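Local coordinates for protein putrescine aminotransferase (Halomonas elongata DSM 2581, PDB 6GWI) that probably transfers amino groups from amines such as putrescine to an acceptor, using pyridoxal-5'-phosphate held covalently as its cofactor, at residues B[51-56]-B[418-423]; B[148-153]-B[226-231]; B[256-261]-B[283-288]. All blocks are in the same frame, centred on the assembly; numbering follows the deposited sequence.

Contact 1 (B[51-56]-B[418-423])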
loop_
_atom_site.group_PDB
_atom_site.type_symbol
_atom_site.label_atom_id
_atom_site.label_comp_id
_atom_site.label_asym_id
_atom_site.label_seq_id
_atom_site.Cartn_x
_atom_site.Cartn_y
_atom_site.Cartn_z
ATOM N N ASP B 51 -7.256 4.856 24.840
ATOM C CA ASP B 51 -6.335 4.636 23.722
ATOM C C ASP B 51 -5.370 5.811 23.627
ATOM O O ASP B 51 -5.588 6.770 22.885
ATOM C CB ASP B 51 -7.098 4.448 22.414
ATOM C CG ASP B 51 -6.189 4.055 21.253
ATOM O OD1 ASP B 51 -4.972 3.877 21.472
ATOM O OD2 ASP B 51 -6.689 3.931 20.115
ATOM N N GLY B 52 -4.280 5.728 24.387
ATOM C CA GLY B 52 -3.245 6.741 24.347
ATOM C C GLY B 52 -2.416 6.780 23.080
ATOM O O GLY B 52 -1.554 7.658 22.961
ATOM N N MET B 53 -2.644 5.867 22.132
ATOM C CA MET B 53 -1.918 5.853 20.868
ATOM C C MET B 53 -2.804 6.166 19.664
ATOM O O MET B 53 -2.334 6.078 18.524
ATOM C CB MET B 53 -1.241 4.495 20.652
ATOM C CG MET B 53 -0.032 4.229 21.531
ATOM S SD MET B 53 1.330 5.394 21.285
ATOM C CE MET B 53 1.774 5.073 19.578
ATOM N N ALA B 54 -4.069 6.513 19.887
ATOM C CA ALA B 54 -4.995 6.849 18.807
ATOM C C ALA B 54 -4.901 5.830 17.672
ATOM O O ALA B 54 -4.605 6.154 16.519
ATOM C CB ALA B 54 -4.732 8.268 18.295
ATOM N N GLY B 55 -5.189 4.579 18.019
ATOM C CA GLY B 55 -5.059 3.488 17.078
ATOM C C GLY B 55 -3.603 3.138 16.860
ATOM O O GLY B 55 -3.040 2.318 17.591
ATOM N N LEU B 56 -2.982 3.757 15.838
ATOM C CA LEU B 56 -1.541 3.660 15.584
ATOM C C LEU B 56 -1.070 5.023 15.050
ATOM O O LEU B 56 -0.697 5.180 13.889
ATOM C CB LEU B 56 -1.223 2.520 14.614
ATOM C CG LEU B 56 0.238 2.083 14.474
ATOM C CD1 LEU B 56 0.813 1.619 15.802
ATOM C CD2 LEU B 56 0.365 0.974 13.429
ATOM N N THR B 418 11.659 3.103 26.544
ATOM C CA THR B 418 11.014 4.391 26.319
ATOM C C THR B 418 9.512 4.169 26.183
ATOM O O THR B 418 9.075 3.392 25.330
ATOM C CB THR B 418 11.564 5.070 25.063
ATOM O OG1 THR B 418 12.989 5.176 25.159
ATOM C CG2 THR B 418 10.954 6.458 24.883
ATOM N N MET B 419 8.731 4.839 27.023
ATOM C CA MET B 419 7.278 4.825 26.907
ATOM C C MET B 419 6.843 5.975 26.005
ATOM O O MET B 419 7.451 7.047 26.026
ATOM C CB MET B 419 6.625 4.957 28.283
ATOM C CG MET B 419 7.176 3.999 29.339
ATOM S SD MET B 419 7.176 2.264 28.842
ATOM C CE MET B 419 5.425 1.960 28.615
ATOM N N ILE B 420 5.807 5.745 25.195
ATOM C CA ILE B 420 5.354 6.734 24.224
ATOM C C ILE B 420 3.833 6.819 24.237
ATOM O O ILE B 420 3.136 5.820 24.445
ATOM C CB ILE B 420 5.861 6.413 22.793
ATOM C CG1 ILE B 420 5.361 5.038 22.342
ATOM C CG2 ILE B 420 7.384 6.481 22.738
ATOM C CD1 ILE B 420 5.669 4.714 20.894
ATOM N N ILE B 421 3.318 8.027 24.000
ATOM C CA ILE B 421 1.887 8.250 23.847
ATOM C C ILE B 421 1.661 9.146 22.636
ATOM O O ILE B 421 2.520 9.951 22.264
ATOM C CB ILE B 421 1.241 8.881 25.103
ATOM C CG1 ILE B 421 1.924 10.201 25.467
ATOM C CG2 ILE B 421 1.298 7.909 26.271
ATOM C CD1 ILE B 421 1.103 11.069 26.392
ATOM N N SER B 422 0.488 8.999 22.026
ATOM C CA SER B 422 0.071 9.777 20.865
ATOM C C SER B 422 -1.454 9.769 20.822
ATOM O O SER B 422 -2.046 9.154 19.925
ATOM C CB SER B 422 0.665 9.198 19.579
ATOM O OG SER B 422 0.181 9.878 18.433
ATOM N N PRO B 423 -2.121 10.416 21.772
ATOM C CA PRO B 423 -3.579 10.263 21.899
ATOM C C PRO B 423 -4.314 11.012 20.804
ATOM O O PRO B 423 -3.715 11.831 20.088
ATOM C CB PRO B 423 -3.881 10.861 23.283
ATOM C CG PRO B 423 -2.749 11.796 23.555
ATOM C CD PRO B 423 -1.543 11.217 22.868
#

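Contact 2 (B[148-153]-B[226-231]). With PLP (pyridoxal-5'-phosphate), chain D.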
loop_
_atom_site.group_PDB
_atom_site.type_symbol
_atom_site.label_atom_id
_atom_site.label_comp_id
_atom_site.label_asym_id
_atom_site.label_seq_id
_atom_site.Cartn_x
_atom_site.Cartn_y
_atom_site.Cartn_z
ATOM N N ASN B 148 17.569 4.228 13.165
ATOM C CA ASN B 148 16.357 4.218 13.977
ATOM C C ASN B 148 15.235 5.055 13.371
ATOM O O ASN B 148 14.272 5.404 14.062
ATOM C CB ASN B 148 16.639 4.688 15.408
ATOM C CG ASN B 148 15.532 4.309 16.365
ATOM O OD1 ASN B 148 14.939 3.236 16.261
ATOM N ND2 ASN B 148 15.236 5.201 17.302
ATOM N N ALA B 149 15.340 5.397 12.091
ATOM C CA ALA B 149 14.222 6.002 11.390
ATOM C C ALA B 149 13.245 4.920 10.941
ATOM O O ALA B 149 13.607 3.755 10.759
ATOM C CB ALA B 149 14.698 6.800 10.178
ATOM N N TYR B 150 11.991 5.321 10.754
ATOM C CA TYR B 150 10.971 4.432 10.221
ATOM C C TYR B 150 10.308 5.117 9.037
ATOM O O TYR B 150 9.809 6.239 9.166
ATOM C CB TYR B 150 9.929 4.051 11.277
ATOM C CG TYR B 150 8.993 2.980 10.774
ATOM C CD1 TYR B 150 9.358 1.644 10.814
ATOM C CD2 TYR B 150 7.755 3.305 10.238
ATOM C CE1 TYR B 150 8.519 0.658 10.339
ATOM C CE2 TYR B 150 6.901 2.322 9.764
ATOM C CZ TYR B 150 7.294 0.998 9.816
ATOM O OH TYR B 150 6.473 -0.005 9.352
ATOM N N HIS B 151 10.340 4.454 7.879
ATOM C CA HIS B 151 9.731 4.982 6.665
ATOM C C HIS B 151 8.847 3.945 5.981
ATOM O O HIS B 151 8.597 4.055 4.778
ATOM C CB HIS B 151 10.811 5.488 5.708
ATOM C CG HIS B 151 11.632 6.607 6.272
ATOM N ND1 HIS B 151 11.098 7.841 6.577
ATOM C CD2 HIS B 151 12.943 6.674 6.602
ATOM C CE1 HIS B 151 12.046 8.621 7.065
ATOM N NE2 HIS B 151 13.175 7.935 7.092
ATOM N N GLY B 152 8.384 2.940 6.714
ATOM C CA GLY B 152 7.425 1.984 6.202
ATOM C C GLY B 152 8.009 0.588 6.090
ATOM O O GLY B 152 9.121 0.299 6.543
ATOM N N SER B 153 7.225 -0.290 5.456
ATOM C CA SER B 153 7.501 -1.720 5.474
ATOM C C SER B 153 7.485 -2.360 4.091
ATOM O O SER B 153 7.577 -3.590 3.992
ATOM C CB SER B 153 6.497 -2.434 6.384
ATOM O OG SER B 153 6.904 -3.762 6.633
ATOM N N GLN B 226 11.036 11.656 15.211
ATOM C CA GLN B 226 10.972 10.210 15.032
ATOM C C GLN B 226 9.849 9.624 15.884
ATOM O O GLN B 226 9.815 9.826 17.103
ATOM C CB GLN B 226 12.311 9.581 15.406
ATOM C CG GLN B 226 13.443 9.906 14.450
ATOM C CD GLN B 226 14.805 9.694 15.083
ATOM O OE1 GLN B 226 15.423 10.637 15.577
ATOM N NE2 GLN B 226 15.275 8.452 15.081
ATOM N N GLY B 227 8.936 8.893 15.245
ATOM C CA GLY B 227 7.797 8.321 15.934
ATOM C C GLY B 227 8.025 6.907 16.429
ATOM O O GLY B 227 8.245 6.688 17.625
ATOM N N ALA B 228 7.963 5.937 15.511
ATOM C CA ALA B 228 8.097 4.533 15.888
ATOM C C ALA B 228 9.415 4.260 16.596
ATOM O O ALA B 228 9.499 3.341 17.419
ATOM C CB ALA B 228 7.972 3.646 14.648
ATOM N N GLY B 229 10.452 5.037 16.286
ATOM C CA GLY B 229 11.736 4.882 16.939
ATOM C C GLY B 229 11.777 5.356 18.377
ATOM O O GLY B 229 12.778 5.105 19.057
ATOM N N GLY B 230 10.729 6.032 18.852
ATOM C CA GLY B 230 10.631 6.354 20.262
ATOM C C GLY B 230 10.255 7.782 20.604
ATOM O O GLY B 230 10.651 8.283 21.661
ATOM N N ALA B 231 9.498 8.449 19.735
ATOM C CA ALA B 231 9.055 9.824 19.966
ATOM C C ALA B 231 10.229 10.708 20.386
ATOM O O ALA B 231 10.235 11.332 21.448
ATOM C CB ALA B 231 7.936 9.873 21.009
HETATM N N1 PLP D . 6.618 6.765 7.685
HETATM C C2 PLP D . 6.462 7.000 9.034
HETATM C C2A PLP D . 7.185 8.151 9.681
HETATM C C3 PLP D . 5.635 6.172 9.790
HETATM O O3 PLP D . 5.495 6.424 11.130
HETATM C C4 PLP D . 4.948 5.108 9.197
HETATM C C4A PLP D . 3.643 4.686 9.818
HETATM C C5 PLP D . 5.127 4.881 7.829
HETATM C C6 PLP D . 5.957 5.713 7.083
HETATM C C5A PLP D . 4.431 3.739 7.120
HETATM O O4P PLP D . 3.068 4.008 6.885
HETATM P P PLP D . 2.094 2.769 6.548
HETATM O O1P PLP D . 2.593 2.068 5.307
HETATM O O2P PLP D . 0.691 3.289 6.346
HETATM O O3P PLP D . 2.110 1.807 7.707
HETATM O O HOH W 1 11.450 6.441 14.228
#

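Contact 3 (B[256-261]-B[283-288]). With PLP (pyridoxal-5'-phosphate), chain D.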
loop_
_atom_site.group_PDB
_atom_site.type_symbol
_atom_site.label_atom_id
_atom_site.label_comp_id
_atom_site.label_asym_id
_atom_site.label_seq_id
_atom_site.Cartn_x
_atom_site.Cartn_y
_atom_site.Cartn_z
ATOM N N ASP B 256 9.381 13.126 6.033
ATOM C CA ASP B 256 8.366 12.082 6.173
ATOM C C ASP B 256 7.361 12.535 7.226
ATOM O O ASP B 256 7.657 12.516 8.426
ATOM C CB ASP B 256 9.002 10.747 6.550
ATOM C CG ASP B 256 8.003 9.593 6.535
ATOM O OD1 ASP B 256 6.786 9.845 6.653
ATOM O OD2 ASP B 256 8.436 8.425 6.425
ATOM N N GLU B 257 6.172 12.937 6.775
ATOM C CA GLU B 257 5.143 13.523 7.624
ATOM C C GLU B 257 4.035 12.535 7.969
ATOM O O GLU B 257 2.931 12.951 8.338
ATOM C CB GLU B 257 4.539 14.752 6.943
ATOM C CG GLU B 257 5.504 15.894 6.745
ATOM C CD GLU B 257 5.679 16.725 7.997
ATOM O OE1 GLU B 257 5.029 16.418 9.021
ATOM O OE2 GLU B 257 6.464 17.693 7.955
ATOM N N VAL B 258 4.297 11.235 7.835
ATOM C CA VAL B 258 3.245 10.240 8.020
ATOM C C VAL B 258 2.678 10.304 9.435
ATOM O O VAL B 258 1.468 10.142 9.635
ATOM C CB VAL B 258 3.781 8.839 7.670
ATOM C CG1 VAL B 258 2.807 7.751 8.102
ATOM C CG2 VAL B 258 4.037 8.749 6.169
ATOM N N ILE B 259 3.530 10.526 10.436
ATOM C CA ILE B 259 3.054 10.696 11.809
ATOM C C ILE B 259 2.845 12.166 12.164
ATOM O O ILE B 259 1.849 12.515 12.801
ATOM C CB ILE B 259 4.028 10.023 12.801
ATOM C CG1 ILE B 259 3.735 8.522 12.879
ATOM C CG2 ILE B 259 3.922 10.671 14.186
ATOM C CD1 ILE B 259 4.689 7.740 13.768
ATOM N N CYS B 260 3.789 13.041 11.802
ATOM C CA CYS B 260 3.745 14.423 12.265
ATOM C C CYS B 260 2.678 15.252 11.564
ATOM O O CYS B 260 2.322 16.327 12.058
ATOM C CB CYS B 260 5.109 15.090 12.060
ATOM S SG CYS B 260 6.464 14.336 12.992
ATOM N N GLY B 261 2.151 14.784 10.439
ATOM C CA GLY B 261 1.177 15.571 9.715
ATOM C C GLY B 261 -0.146 15.669 10.450
ATOM O O GLY B 261 -0.540 14.783 11.207
ATOM N N ILE B 283 2.704 11.268 3.312
ATOM C CA ILE B 283 1.666 11.450 4.319
ATOM C C ILE B 283 0.755 10.233 4.328
ATOM O O ILE B 283 0.639 9.505 3.339
ATOM C CB ILE B 283 0.841 12.735 4.060
ATOM C CG1 ILE B 283 0.307 12.729 2.626
ATOM C CG2 ILE B 283 1.679 13.970 4.346
ATOM C CD1 ILE B 283 -0.656 13.859 2.332
ATOM N N ALA B 284 0.100 10.021 5.470
ATOM C CA ALA B 284 -0.924 8.996 5.649
ATOM C C ALA B 284 -1.489 9.137 7.061
ATOM O O ALA B 284 -1.587 10.252 7.583
ATOM C CB ALA B 284 -0.362 7.595 5.415
ATOM N N LYS B 285 -1.838 8.015 7.694
ATOM C CA LYS B 285 -2.279 7.999 9.088
ATOM C C LYS B 285 -3.318 9.079 9.377
ATOM O O LYS B 285 -4.499 8.901 9.059
ATOM C CB LYS B 285 -1.065 8.123 10.020
ATOM C CG LYS B 285 -0.241 6.825 10.088
ATOM C CD LYS B 285 0.865 6.871 11.136
ATOM C CE LYS B 285 1.570 5.512 11.315
ATOM N NZ LYS B 285 2.746 5.289 10.409
ATOM N N GLY B 286 -2.907 10.195 9.981
ATOM C CA GLY B 286 -3.862 11.223 10.376
ATOM C C GLY B 286 -4.603 11.870 9.222
ATOM O O GLY B 286 -5.605 12.559 9.457
ATOM N N LEU B 287 -4.130 11.671 7.989
ATOM C CA LEU B 287 -4.788 12.224 6.809
ATOM C C LEU B 287 -6.282 11.933 6.797
ATOM O O LEU B 287 -7.079 12.758 6.333
ATOM C CB LEU B 287 -4.123 11.649 5.556
ATOM C CG LEU B 287 -4.731 11.975 4.196
ATOM C CD1 LEU B 287 -4.864 13.480 4.000
ATOM C CD2 LEU B 287 -3.870 11.349 3.106
ATOM N N SER B 288 -6.676 10.758 7.286
ATOM C CA SER B 288 -8.072 10.341 7.306
ATOM C C SER B 288 -8.546 9.988 8.713
ATOM O O SER B 288 -9.595 9.356 8.868
ATOM C CB SER B 288 -8.268 9.144 6.373
ATOM O OG SER B 288 -7.488 8.043 6.808
HETATM N N1 PLP D . 6.618 6.765 7.685
HETATM C C2 PLP D . 6.462 7.000 9.034
HETATM C C2A PLP D . 7.185 8.151 9.681
HETATM C C3 PLP D . 5.635 6.172 9.790
HETATM O O3 PLP D . 5.495 6.424 11.130
HETATM C C4 PLP D . 4.948 5.108 9.197
HETATM C C4A PLP D . 3.643 4.686 9.818
HETATM C C5 PLP D . 5.127 4.881 7.829
HETATM C C6 PLP D . 5.957 5.713 7.083
HETATM C C5A PLP D . 4.431 3.739 7.120
HETATM O O4P PLP D . 3.068 4.008 6.885
HETATM P P PLP D . 2.094 2.769 6.548
HETATM O O1P PLP D . 2.593 2.068 5.307
HETATM O O2P PLP D . 0.691 3.289 6.346
HETATM O O3P PLP D . 2.110 1.807 7.707
HETATM O O HOH W 2 0.541 12.289 7.452
HETATM O O HOH W 3 -0.685 11.919 10.206
#

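Contact 1 (B[51-56]-B[418-423])
Gly52 O takes the backbone N-H of Ser422 in a short bond, 2.6 Å from Gly52 O to Ser422 N. The donor lies nearly along the C=O axis (C=O...N 161°). Pro423 follows directly and its N has no hydrogen to offer; Pro423 CD rests 3.6 Å from the same Gly52 O, and Pro423 C borders Ala54 CB. Ala54 CB points to the other segment and lies 3.3 Å from Ser422 O. Met53 turns the other way. Its CG stands anti to the carbonyl carbon (chi1 -73°), and further bends at chi2 and chi3 curl the chain so that SD comes 3.7 Å from Ile420 O. Beyond the sulfur, CE meets the tip of Ile420, with 4.1 Å between Met53 CE and Ile420 CD1.

The contact joins a type I turn, Asp51 to Ala54, to the end of strand 418-421 in the antiparallel sheet near the C-terminus, consistent with the small domain of fold type I aminotransferases, where both ends of the chain contribute. Asp51 caps the turn: OD1 accepts Met53 N from above the carboxylate plane, and OD2 takes Gly55 N on its syn side at 2.7 Å. Tyr63 OH also bonds to OD2, so the buried carboxylate has three partners fixing its rotation. Phe86 of the second subunit packs on Met53, and Asn83 ND2 of that subunit bonds to Gly55 O.

Contact 2 (B[148-153]-B[226-231])
With chi1 at -163°, Asn148 swings its amide away from its own backbone N and over Gly229, where Asn148 ND2 donates to Gly229 O at 3.0 Å. The acceptor lies in the Asn148 amide plane, though the donor is tilted from the plane of the Gly229 carbonyl. The backbone places Tyr150 CB 3.9 Å from Ala228 CB, and chi1 (-172°) then carries the ring toward the cofactor. There the ring stands edge-on over one face of the pyridine, with Tyr150 CE2 3.4 Å from PLP C4, and Gly152 N lies over a face of the tyrosine.

Asn148 O accepts twice: from a water that also takes the Gly229 N-H, and weakly from Gln226 NE2. Gln182 OE1 accepts from both Gln226 NE2 and Asn148 ND2, tying the two amides together. Gly229 has to be small, since a CB would run into Asn148 O.

The two loops follow strands 142-146 and 217-222, neighbours in the parallel sheet, and lead on to helices 155-160 and 238-248. Met166 of helix 164-167 packs on Tyr150, while Arg371 of strand 367-373 holds the carbonyls of Gly230 and Ala231.

Contact 3 (B[256-261]-B[283-288])
Lys285 crosses Val258 at about a right angle on its way to the cofactor, and its Schiff base is the internal aldimine of a PLP enzyme, here of fold type I (class III). Its CB sits 3.3 Å from Val258 O. CG and CD pass across Val258 CG1, and Lys285 CD is also 3.7 Å from Ile259 CG1. The turn about CD-CE (chi4 89°) swings NZ toward the ring, where it is covalently bound to PLP C4A.

Val258 lies against the pyridine face opposite Tyr150, with Val258 CB 3.5 Å from PLP N1. Asp256 meets the ring nitrogen, its OD2 2.8 Å from PLP N1, while OD1 accepts Val258 N nearly along its C-O axis, an Asx turn. His151 ND1 and Asn121 ND2, both bonded to Asp256 OD2, form a second shell. Replacing this aspartate by an alanine takes away both oxygens and would probably leave PLP N1, His151 ND1 and Asn121 ND2 without their carboxylate partner and Val258 N without its bond.

No direct hydrogen bond joins the segments, but two waters do: one accepts from Gly286 N at 2.8 Å and lies near Val258 O; another accepts from Ala284 N and sits 2.6 Å from Glu257 O.

The three contacts lie in a cluster, centres about 13 to 15 Å apart. Contact 1 closes a loop of 361 residues that holds contacts 2 and 3 in turn. Contact 2 joins the loops after parallel strands 142-146 and 217-222, contact 3 the loop after 252-255 of the same sheet with the one after strand 280-283, and together they hold the pyridoxal-5'-phosphate ring. Contact 1 ties the turn leading into helix 54-57 to the end of antiparallel strand 418-421 and meets both: Ile420 CG2 packs on Gly230 and Ala231, and Leu56 O lies close to Lys285 CE. All three touch the second subunit, whose Thr319 binds the cofactor, so the site spans the dimer interface.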